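Local coordinates for Tle cognate immunity protein 4 C-terminal domain-containing protein (Pseudomonas aeruginosa PAO1, PDB 4R1D) that probably acts as the immunity protein that binds and neutralises the type VI secretion lipase effector Tle4, protecting the bacterium that makes the toxin, at residues R70-S78 with E119-A130; A89-T97 with R109-E119. All coordinates share one frame; numbering follows the deposited sequence.

Interaction 1 of 2, residues R70-S78 with E119-A130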
loop_
_atom_site.group_PDB
_atom_site.type_symbol
_atom_site.label_atom_id
_atom_site.label_comp_id
_atom_site.label_asym_id
_atom_site.label_seq_id
_atom_site.Cartn_x
_atom_site.Cartn_y
_atom_site.Cartn_z
ATOM N N ARG B 70 -25.203 10.798 -15.554
ATOM C CA ARG B 70 -25.422 11.276 -16.915
ATOM C C ARG B 70 -24.269 10.971 -17.847
ATOM O O ARG B 70 -23.130 10.776 -17.417
ATOM C CB ARG B 70 -25.712 12.787 -16.933
ATOM C CG ARG B 70 -24.712 13.650 -16.170
ATOM C CD ARG B 70 -25.205 15.096 -16.044
ATOM N NE ARG B 70 -24.738 15.725 -14.806
ATOM C CZ ARG B 70 -25.309 15.550 -13.616
ATOM N NH1 ARG B 70 -26.377 14.768 -13.499
ATOM N NH2 ARG B 70 -24.819 16.149 -12.539
ATOM N N LYS B 71 -24.583 10.920 -19.134
ATOM C CA LYS B 71 -23.567 10.887 -20.165
ATOM C C LYS B 71 -23.418 12.293 -20.725
ATOM O O LYS B 71 -24.403 12.910 -21.143
ATOM C CB LYS B 71 -23.962 9.911 -21.264
ATOM C CG LYS B 71 -22.898 9.713 -22.323
ATOM C CD LYS B 71 -23.361 8.696 -23.351
ATOM C CE LYS B 71 -22.365 8.559 -24.483
ATOM N NZ LYS B 71 -22.889 7.642 -25.532
ATOM N N ILE B 72 -22.191 12.807 -20.708
ATOM C CA ILE B 72 -21.915 14.165 -21.135
ATOM C C ILE B 72 -21.205 14.197 -22.486
ATOM O O ILE B 72 -20.259 13.444 -22.720
ATOM C CB ILE B 72 -21.077 14.923 -20.075
ATOM C CG1 ILE B 72 -21.847 14.995 -18.749
ATOM C CG2 ILE B 72 -20.717 16.320 -20.562
ATOM C CD1 ILE B 72 -21.003 15.422 -17.565
ATOM N N ASP B 73 -21.668 15.082 -23.366
ATOM C CA ASP B 73 -21.063 15.271 -24.684
ATOM C C ASP B 73 -20.100 16.454 -24.634
ATOM O O ASP B 73 -20.523 17.595 -24.441
ATOM C CB ASP B 73 -22.165 15.504 -25.729
ATOM C CG ASP B 73 -21.618 15.680 -27.143
ATOM O OD1 ASP B 73 -20.442 15.342 -27.394
ATOM O OD2 ASP B 73 -22.378 16.151 -28.016
ATOM N N PHE B 74 -18.802 16.186 -24.785
ATOM C CA PHE B 74 -17.786 17.226 -24.650
ATOM C C PHE B 74 -17.458 17.916 -25.969
ATOM O O PHE B 74 -16.505 18.693 -26.044
ATOM C CB PHE B 74 -16.481 16.653 -24.070
ATOM C CG PHE B 74 -16.624 16.081 -22.684
ATOM C CD1 PHE B 74 -17.058 16.874 -21.642
ATOM C CD2 PHE B 74 -16.300 14.756 -22.424
ATOM C CE1 PHE B 74 -17.186 16.363 -20.358
ATOM C CE2 PHE B 74 -16.424 14.233 -21.138
ATOM C CZ PHE B 74 -16.866 15.034 -20.108
ATOM N N GLY B 75 -18.239 17.629 -27.004
ATOM C CA GLY B 75 -17.911 18.089 -28.340
ATOM C C GLY B 75 -16.770 17.260 -28.904
ATOM O O GLY B 75 -16.136 16.487 -28.178
ATOM N N ASN B 76 -16.512 17.413 -30.199
ATOM C CA ASN B 76 -15.410 16.716 -30.849
ATOM C C ASN B 76 -15.437 15.204 -30.641
ATOM O O ASN B 76 -14.390 14.569 -30.505
ATOM C CB ASN B 76 -14.076 17.314 -30.393
ATOM C CG ASN B 76 -13.840 18.695 -30.972
ATOM O OD1 ASN B 76 -13.937 19.709 -30.273
ATOM N ND2 ASN B 76 -13.538 18.743 -32.267
ATOM N N GLU B 77 -16.649 14.646 -30.645
ATOM C CA GLU B 77 -16.929 13.220 -30.401
ATOM C C GLU B 77 -16.442 12.653 -29.066
ATOM O O GLU B 77 -16.495 11.449 -28.849
ATOM C CB GLU B 77 -16.499 12.307 -31.563
ATOM C CG GLU B 77 -15.274 12.739 -32.337
ATOM C CD GLU B 77 -15.620 13.697 -33.456
ATOM O OE1 GLU B 77 -14.723 14.437 -33.909
ATOM O OE2 GLU B 77 -16.797 13.706 -33.881
ATOM N N SER B 78 -15.990 13.519 -28.173
ATOM C CA SER B 78 -15.561 13.068 -26.857
ATOM C C SER B 78 -16.757 12.994 -25.916
ATOM O O SER B 78 -17.644 13.849 -25.973
ATOM C CB SER B 78 -14.488 14.007 -26.306
ATOM O OG SER B 78 -14.117 13.625 -24.994
ATOM N N GLU B 119 -18.505 20.571 -11.009
ATOM C CA GLU B 119 -18.874 19.846 -12.217
ATOM C C GLU B 119 -18.678 20.632 -13.514
ATOM O O GLU B 119 -18.133 20.105 -14.484
ATOM C CB GLU B 119 -20.308 19.319 -12.144
ATOM C CG GLU B 119 -20.664 18.441 -13.346
ATOM C CD GLU B 119 -22.096 17.942 -13.341
ATOM O OE1 GLU B 119 -22.791 18.093 -12.314
ATOM O OE2 GLU B 119 -22.530 17.398 -14.377
ATOM N N GLN B 120 -19.144 21.876 -13.543
ATOM C CA GLN B 120 -19.039 22.689 -14.754
ATOM C C GLN B 120 -17.578 22.898 -15.127
ATOM O O GLN B 120 -17.218 22.888 -16.307
ATOM C CB GLN B 120 -19.708 24.054 -14.558
ATOM C CG GLN B 120 -21.191 24.004 -14.242
ATOM C CD GLN B 120 -21.713 25.343 -13.735
ATOM O OE1 GLN B 120 -21.715 25.608 -12.529
ATOM N NE2 GLN B 120 -22.149 26.199 -14.658
ATOM N N HIS B 121 -16.742 23.106 -14.116
ATOM C CA HIS B 121 -15.318 23.308 -14.340
ATOM C C HIS B 121 -14.681 22.062 -14.946
ATOM O O HIS B 121 -13.911 22.149 -15.903
ATOM C CB HIS B 121 -14.604 23.675 -13.041
ATOM C CG HIS B 121 -13.122 23.810 -13.201
ATOM N ND1 HIS B 121 -12.550 24.724 -14.060
ATOM C CD2 HIS B 121 -12.098 23.128 -12.638
ATOM C CE1 HIS B 121 -11.235 24.607 -14.009
ATOM N NE2 HIS B 121 -10.936 23.647 -13.154
ATOM N N ALA B 122 -15.002 20.903 -14.383
ATOM C CA ALA B 122 -14.519 19.636 -14.940
ATOM C C ALA B 122 -14.950 19.491 -16.399
ATOM O O ALA B 122 -14.166 19.077 -17.257
ATOM C CB ALA B 122 -15.040 18.466 -14.120
ATOM N N VAL B 123 -16.203 19.828 -16.684
ATOM C CA VAL B 123 -16.705 19.731 -18.049
ATOM C C VAL B 123 -15.878 20.591 -19.008
ATOM O O VAL B 123 -15.478 20.125 -20.074
ATOM C CB VAL B 123 -18.213 20.071 -18.147
ATOM C CG1 VAL B 123 -18.635 20.204 -19.593
ATOM C CG2 VAL B 123 -19.041 18.996 -17.458
ATOM N N GLU B 124 -15.586 21.827 -18.620
ATOM C CA GLU B 124 -14.807 22.711 -19.487
ATOM C C GLU B 124 -13.405 22.151 -19.751
ATOM O O GLU B 124 -12.877 22.278 -20.857
ATOM C CB GLU B 124 -14.723 24.131 -18.915
ATOM C CG GLU B 124 -13.834 25.062 -19.727
ATOM C CD GLU B 124 -14.232 25.129 -21.201
ATOM O OE1 GLU B 124 -15.444 25.020 -21.514
ATOM O OE2 GLU B 124 -13.327 25.287 -22.049
ATOM N N ILE B 125 -12.809 21.524 -18.742
ATOM C CA ILE B 125 -11.495 20.911 -18.914
ATOM C C ILE B 125 -11.533 19.804 -19.976
ATOM O O ILE B 125 -10.654 19.735 -20.834
ATOM C CB ILE B 125 -10.926 20.370 -17.577
ATOM C CG1 ILE B 125 -10.518 21.530 -16.664
ATOM C CG2 ILE B 125 -9.723 19.478 -17.836
ATOM C CD1 ILE B 125 -10.155 21.100 -15.252
ATOM N N SER B 126 -12.555 18.950 -19.918
ATOM C CA SER B 126 -12.720 17.877 -20.895
ATOM C C SER B 126 -13.056 18.419 -22.284
ATOM O O SER B 126 -12.564 17.903 -23.282
ATOM C CB SER B 126 -13.782 16.879 -20.439
ATOM O OG SER B 126 -13.283 16.067 -19.381
ATOM N N ARG B 127 -13.895 19.450 -22.344
ATOM C CA ARG B 127 -14.155 20.136 -23.612
ATOM C C ARG B 127 -12.845 20.601 -24.234
ATOM O O ARG B 127 -12.593 20.396 -25.426
ATOM C CB ARG B 127 -15.046 21.367 -23.412
ATOM C CG ARG B 127 -16.263 21.174 -22.528
ATOM C CD ARG B 127 -17.520 20.908 -23.322
ATOM N NE ARG B 127 -17.675 21.802 -24.468
ATOM C CZ ARG B 127 -18.553 21.590 -25.444
ATOM N NH1 ARG B 127 -19.349 20.534 -25.389
ATOM N NH2 ARG B 127 -18.639 22.425 -26.470
ATOM N N ALA B 128 -12.018 21.248 -23.423
ATOM C CA ALA B 128 -10.755 21.799 -23.891
ATOM C C ALA B 128 -9.796 20.687 -24.309
ATOM O O ALA B 128 -9.105 20.804 -25.315
ATOM C CB ALA B 128 -10.124 22.686 -22.817
ATOM N N LEU B 129 -9.763 19.607 -23.531
ATOM C CA LEU B 129 -8.944 18.450 -23.883
ATOM C C LEU B 129 -9.305 17.930 -25.271
ATOM O O LEU B 129 -8.427 17.624 -26.077
ATOM C CB LEU B 129 -9.106 17.324 -22.848
ATOM C CG LEU B 129 -8.277 16.061 -23.114
ATOM C CD1 LEU B 129 -6.797 16.399 -23.310
ATOM C CD2 LEU B 129 -8.446 15.034 -21.990
ATOM N N ALA B 130 -10.602 17.834 -25.546
ATOM C CA ALA B 130 -11.058 17.283 -26.825
ATOM C C ALA B 130 -10.709 18.205 -27.994
ATOM O O ALA B 130 -10.469 17.745 -29.112
ATOM C CB ALA B 130 -12.549 17.003 -26.787
HETATM O O HOH W 1 -14.545 19.940 -27.455
HETATM O O HOH W 2 -12.125 15.305 -23.529
#

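Interaction 2 of 2, residues A89-T97 with R109-E119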
loop_
_atom_site.group_PDB
_atom_site.type_symbol
_atom_site.label_atom_id
_atom_site.label_comp_id
_atom_site.label_asym_id
_atom_site.label_seq_id
_atom_site.Cartn_x
_atom_site.Cartn_y
_atom_site.Cartn_z
ATOM N N ALA B 89 -21.091 7.919 -1.598
ATOM C CA ALA B 89 -20.537 9.239 -1.897
ATOM C C ALA B 89 -21.615 10.320 -1.877
ATOM O O ALA B 89 -22.755 10.069 -2.252
ATOM C CB ALA B 89 -19.835 9.224 -3.259
ATOM N N SER B 90 -21.248 11.520 -1.448
ATOM C CA SER B 90 -22.169 12.653 -1.500
ATOM C C SER B 90 -21.505 13.917 -2.044
ATOM O O SER B 90 -22.189 14.883 -2.402
ATOM C CB SER B 90 -22.754 12.925 -0.116
ATOM O OG SER B 90 -21.758 13.391 0.765
ATOM N N LYS B 91 -20.175 13.923 -2.109
ATOM C CA LYS B 91 -19.468 15.137 -2.518
ATOM C C LYS B 91 -18.662 15.003 -3.805
ATOM O O LYS B 91 -18.206 16.009 -4.366
ATOM C CB LYS B 91 -18.570 15.621 -1.391
ATOM C CG LYS B 91 -19.323 15.729 -0.074
ATOM C CD LYS B 91 -18.515 16.459 0.975
ATOM C CE LYS B 91 -19.337 16.682 2.248
ATOM N NZ LYS B 91 -19.334 15.495 3.157
ATOM N N THR B 92 -18.472 13.766 -4.256
ATOM C CA THR B 92 -17.649 13.512 -5.432
ATOM C C THR B 92 -18.285 12.520 -6.386
ATOM O O THR B 92 -18.939 11.553 -5.974
ATOM C CB THR B 92 -16.228 13.001 -5.068
ATOM O OG1 THR B 92 -16.320 11.745 -4.381
ATOM C CG2 THR B 92 -15.492 14.020 -4.196
ATOM N N TYR B 93 -18.080 12.791 -7.672
ATOM C CA TYR B 93 -18.465 11.908 -8.755
ATOM C C TYR B 93 -17.222 11.211 -9.279
ATOM O O TYR B 93 -16.095 11.625 -9.009
ATOM C CB TYR B 93 -19.001 12.728 -9.932
ATOM C CG TYR B 93 -20.206 13.601 -9.654
ATOM C CD1 TYR B 93 -21.333 13.097 -9.027
ATOM C CD2 TYR B 93 -20.217 14.928 -10.049
ATOM C CE1 TYR B 93 -22.442 13.912 -8.790
ATOM C CE2 TYR B 93 -21.307 15.740 -9.819
ATOM C CZ TYR B 93 -22.415 15.228 -9.191
ATOM O OH TYR B 93 -23.499 16.053 -8.971
ATOM N N LEU B 94 -17.450 10.155 -10.051
ATOM C CA LEU B 94 -16.444 9.619 -10.941
ATOM C C LEU B 94 -16.818 10.118 -12.323
ATOM O O LEU B 94 -17.966 9.945 -12.760
ATOM C CB LEU B 94 -16.514 8.099 -10.923
ATOM C CG LEU B 94 -15.416 7.328 -11.650
ATOM C CD1 LEU B 94 -14.037 7.703 -11.091
ATOM C CD2 LEU B 94 -15.685 5.835 -11.509
ATOM N N LEU B 95 -15.870 10.759 -12.996
ATOM C CA LEU B 95 -16.059 11.175 -14.379
ATOM C C LEU B 95 -15.114 10.371 -15.257
ATOM O O LEU B 95 -13.896 10.531 -15.186
ATOM C CB LEU B 95 -15.797 12.668 -14.537
ATOM C CG LEU B 95 -15.865 13.202 -15.972
ATOM C CD1 LEU B 95 -17.222 12.894 -16.586
ATOM C CD2 LEU B 95 -15.568 14.694 -16.004
ATOM N N ASP B 96 -15.691 9.478 -16.052
ATOM C CA ASP B 96 -14.927 8.598 -16.936
ATOM C C ASP B 96 -14.965 9.168 -18.360
ATOM O O ASP B 96 -15.951 8.975 -19.076
ATOM C CB ASP B 96 -15.564 7.215 -16.895
ATOM C CG ASP B 96 -14.704 6.135 -17.537
ATOM O OD1 ASP B 96 -13.567 6.449 -17.905
ATOM O OD2 ASP B 96 -15.186 4.981 -17.647
ATOM N N THR B 97 -13.914 9.879 -18.766
ATOM C CA THR B 97 -13.914 10.537 -20.081
ATOM C C THR B 97 -13.210 9.724 -21.160
ATOM O O THR B 97 -12.136 9.152 -20.933
ATOM C CB THR B 97 -13.271 11.938 -20.071
ATOM O OG1 THR B 97 -11.864 11.825 -19.849
ATOM C CG2 THR B 97 -13.913 12.863 -19.016
ATOM N N ARG B 109 -8.699 6.879 -22.553
ATOM C CA ARG B 109 -9.577 6.915 -21.395
ATOM C C ARG B 109 -8.913 7.763 -20.314
ATOM O O ARG B 109 -7.745 7.567 -20.009
ATOM C CB ARG B 109 -9.821 5.509 -20.859
ATOM C CG ARG B 109 -10.734 5.486 -19.653
ATOM C CD ARG B 109 -10.836 4.091 -19.051
ATOM N NE ARG B 109 -12.017 3.966 -18.200
ATOM C CZ ARG B 109 -12.330 2.876 -17.504
ATOM N NH1 ARG B 109 -11.543 1.812 -17.542
ATOM N NH2 ARG B 109 -13.436 2.850 -16.765
ATOM N N TRP B 110 -9.655 8.709 -19.752
ATOM C CA TRP B 110 -9.116 9.578 -18.723
ATOM C C TRP B 110 -10.161 9.690 -17.622
ATOM O O TRP B 110 -11.127 10.452 -17.735
ATOM C CB TRP B 110 -8.773 10.951 -19.302
ATOM C CG TRP B 110 -8.243 11.909 -18.264
ATOM C CD1 TRP B 110 -7.253 11.671 -17.346
ATOM C CD2 TRP B 110 -8.681 13.255 -18.043
ATOM N NE1 TRP B 110 -7.043 12.800 -16.566
ATOM C CE2 TRP B 110 -7.909 13.781 -16.973
ATOM C CE3 TRP B 110 -9.644 14.071 -18.648
ATOM C CZ2 TRP B 110 -8.076 15.077 -16.501
ATOM C CZ3 TRP B 110 -9.806 15.377 -18.168
ATOM C CH2 TRP B 110 -9.024 15.858 -17.113
ATOM N N LYS B 111 -9.985 8.903 -16.569
ATOM C CA LYS B 111 -11.029 8.764 -15.559
ATOM C C LYS B 111 -10.540 9.226 -14.202
ATOM O O LYS B 111 -9.435 8.892 -13.781
ATOM C CB LYS B 111 -11.489 7.304 -15.469
ATOM C CG LYS B 111 -12.533 7.038 -14.376
ATOM C CD LYS B 111 -12.892 5.563 -14.302
ATOM C CE LYS B 111 -11.697 4.716 -13.908
ATOM N NZ LYS B 111 -12.067 3.285 -13.712
ATOM N N GLY B 112 -11.369 9.997 -13.510
ATOM C CA GLY B 112 -10.998 10.429 -12.181
ATOM C C GLY B 112 -12.153 11.058 -11.442
ATOM O O GLY B 112 -13.227 11.253 -11.999
ATOM N N LYS B 113 -11.932 11.378 -10.174
ATOM C CA LYS B 113 -13.003 11.958 -9.369
ATOM C C LYS B 113 -13.139 13.455 -9.595
ATOM O O LYS B 113 -12.154 14.161 -9.825
ATOM C CB LYS B 113 -12.773 11.646 -7.887
ATOM C CG LYS B 113 -12.918 10.177 -7.575
ATOM C CD LYS B 113 -12.814 9.891 -6.093
ATOM C CE LYS B 113 -11.383 9.584 -5.704
ATOM N NZ LYS B 113 -11.317 9.032 -4.329
ATOM N N VAL B 114 -14.382 13.933 -9.518
ATOM C CA VAL B 114 -14.693 15.336 -9.705
ATOM C C VAL B 114 -15.651 15.768 -8.588
ATOM O O VAL B 114 -16.542 15.019 -8.206
ATOM C CB VAL B 114 -15.351 15.549 -11.087
ATOM C CG1 VAL B 114 -16.059 16.888 -11.160
ATOM C CG2 VAL B 114 -14.308 15.391 -12.200
ATOM N N SER B 115 -15.462 16.966 -8.054
ATOM C CA SER B 115 -16.363 17.438 -7.006
ATOM C C SER B 115 -17.722 17.812 -7.578
ATOM O O SER B 115 -17.816 18.396 -8.653
ATOM C CB SER B 115 -15.764 18.615 -6.233
ATOM O OG SER B 115 -14.892 18.164 -5.206
ATOM N N VAL B 116 -18.773 17.470 -6.846
ATOM C CA VAL B 116 -20.124 17.851 -7.240
ATOM C C VAL B 116 -20.180 19.342 -7.564
ATOM O O VAL B 116 -20.704 19.745 -8.607
ATOM C CB VAL B 116 -21.126 17.532 -6.127
ATOM C CG1 VAL B 116 -22.504 18.090 -6.480
ATOM C CG2 VAL B 116 -21.201 16.037 -5.909
ATOM N N ASP B 117 -19.618 20.159 -6.678
ATOM C CA ASP B 117 -19.702 21.606 -6.842
ATOM C C ASP B 117 -18.640 22.149 -7.797
ATOM O O ASP B 117 -18.492 23.362 -7.951
ATOM C CB ASP B 117 -19.667 22.323 -5.487
ATOM C CG ASP B 117 -18.325 22.217 -4.798
ATOM O OD1 ASP B 117 -17.440 21.496 -5.305
ATOM O OD2 ASP B 117 -18.160 22.851 -3.735
ATOM N N ARG B 118 -17.914 21.242 -8.453
ATOM C CA ARG B 118 -16.955 21.645 -9.475
ATOM C C ARG B 118 -17.279 21.060 -10.843
ATOM O O ARG B 118 -16.424 21.064 -11.736
ATOM C CB ARG B 118 -15.539 21.236 -9.069
ATOM C CG ARG B 118 -15.065 21.921 -7.805
ATOM C CD ARG B 118 -13.604 21.658 -7.542
ATOM N NE ARG B 118 -13.249 22.056 -6.186
ATOM C CZ ARG B 118 -12.102 22.628 -5.855
ATOM N NH1 ARG B 118 -11.193 22.875 -6.788
ATOM N NH2 ARG B 118 -11.867 22.947 -4.588
ATOM N N GLU B 119 -18.505 20.571 -11.009
ATOM C CA GLU B 119 -18.874 19.846 -12.217
ATOM C C GLU B 119 -18.678 20.632 -13.514
ATOM O O GLU B 119 -18.133 20.105 -14.484
ATOM C CB GLU B 119 -20.308 19.319 -12.144
ATOM C CG GLU B 119 -20.664 18.441 -13.346
ATOM C CD GLU B 119 -22.096 17.942 -13.341
ATOM O OE1 GLU B 119 -22.791 18.093 -12.314
ATOM O OE2 GLU B 119 -22.530 17.398 -14.377
HETATM O O HOH W 3 -18.705 18.855 -3.926
HETATM O O HOH W 4 -23.023 18.913 -9.867
HETATM O O HOH W 5 -12.107 12.497 -16.130
#

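Interaction 1 of 2, residues R70-S78 with E119-A130
R70 and E119 join the edge strand to the first turn of the helix through a two-pronged salt bridge. R70 NE reaches E119 OE2 at 2.8 Å on the syn lone pair of that oxygen, and R70 NH2 meets E119 OE1, also at 2.8 Å. Guanidinium and carboxylate lie only 20° from coplanar, so the two bonds fix the rotation of both groups. E119, with CG anti to the backbone N (chi1 -174°), runs out extended to meet the arginine.

Apolar contacts follow along the helix. I72 CD1 touches V123 CG2 at 4.1 Å, and the F74 ring receives S126 CB squarely over one face, 3.4 Å from its centroid, a CH-pi contact. A130 CB packs against S78 CB at 3.6 Å.

Other polar links are weaker or water-bridged. R127, bent at chi2 and chi3 so that its end nears residues 73-75, sets one guanidinium face over F74 O and gives D73 O a weak bond from NH1 (3.3 Å). One water joins F74 O to R127 O; another joins S78 OG, which also bonds Y98 O, to S126 O.

Strands 68-73 and 79-84 form a beta hairpin with a type I' turn at G75-S78 and an Asx turn (G75 N to D73 OD1), and helix 119-132 packs against it. F74, under the helix, and S126, on it, both touch T97 of strand 92-100, while L129 leans on W110 of strand 107-115.

Interaction 2 of 2, residues A89-T97 with R109-E119
Y93 and V116 pack closely where strand 92-100 begins and strand 107-115 gives way to a 3-10 turn: V116 CG2 sits over one face of the tyrosine ring, 3.9 Å from its centroid, and V116 CG1 lies 3.4 Å from Y93 OH. With CG beside the backbone N (chi1 -59°), the ring lies across the valine. Beside it, one water links Y93 OH, V116 O and OE1 of E119, whose carboxylate is held by R70. On the same face of the sheet L95 CB meets V114 CG2 at 3.9 Å, and T97 OG1 donates a 2.6 Å bond to W110 O, in the carbonyl plane on a lone pair. T97 N and a water that also bonds L95 O donate to that oxygen as well.

The backbones form an antiparallel beta hairpin, in which Y93-V114, L95-G112 and T97-W110 are hydrogen-bonded pairs; V116 N to K91 O (2.9 Å) prolongs the ladder.

The face of L94, D96, K111 and K113 is more polar. R109 holds buried D96 tightly, side-on, NE to OD1 and NH2 to OD2; D96 OD2 also bonds Y98 OH. Looser are the partly exposed L94, K111 and K113, with L94 CD1 3.7 Å from K111 CG. K91 forms a salt bridge with E405, and S115 a hydrogen bond with D402, of the other chain, which covers this end.

How the interactions relate
After helix 42-58 the chain runs along strand 68-73 and turns back into strand 79-84. Strands 92-100 and 107-115 then pair in interaction 2, closing a short hairpin loop, and the chain passes through a short 3-10 turn into helix 119-132. The helix returns to residues 70-78 in interaction 1, which closes a wider loop with the hairpin nested inside it. E119 belongs to both contacts, at the junction of strand and helix. Between them, A122 CB packs on V114 CG1 at 3.5 Å. Helix, hairpin and edge strand are thereby tied together within the N-terminal family region.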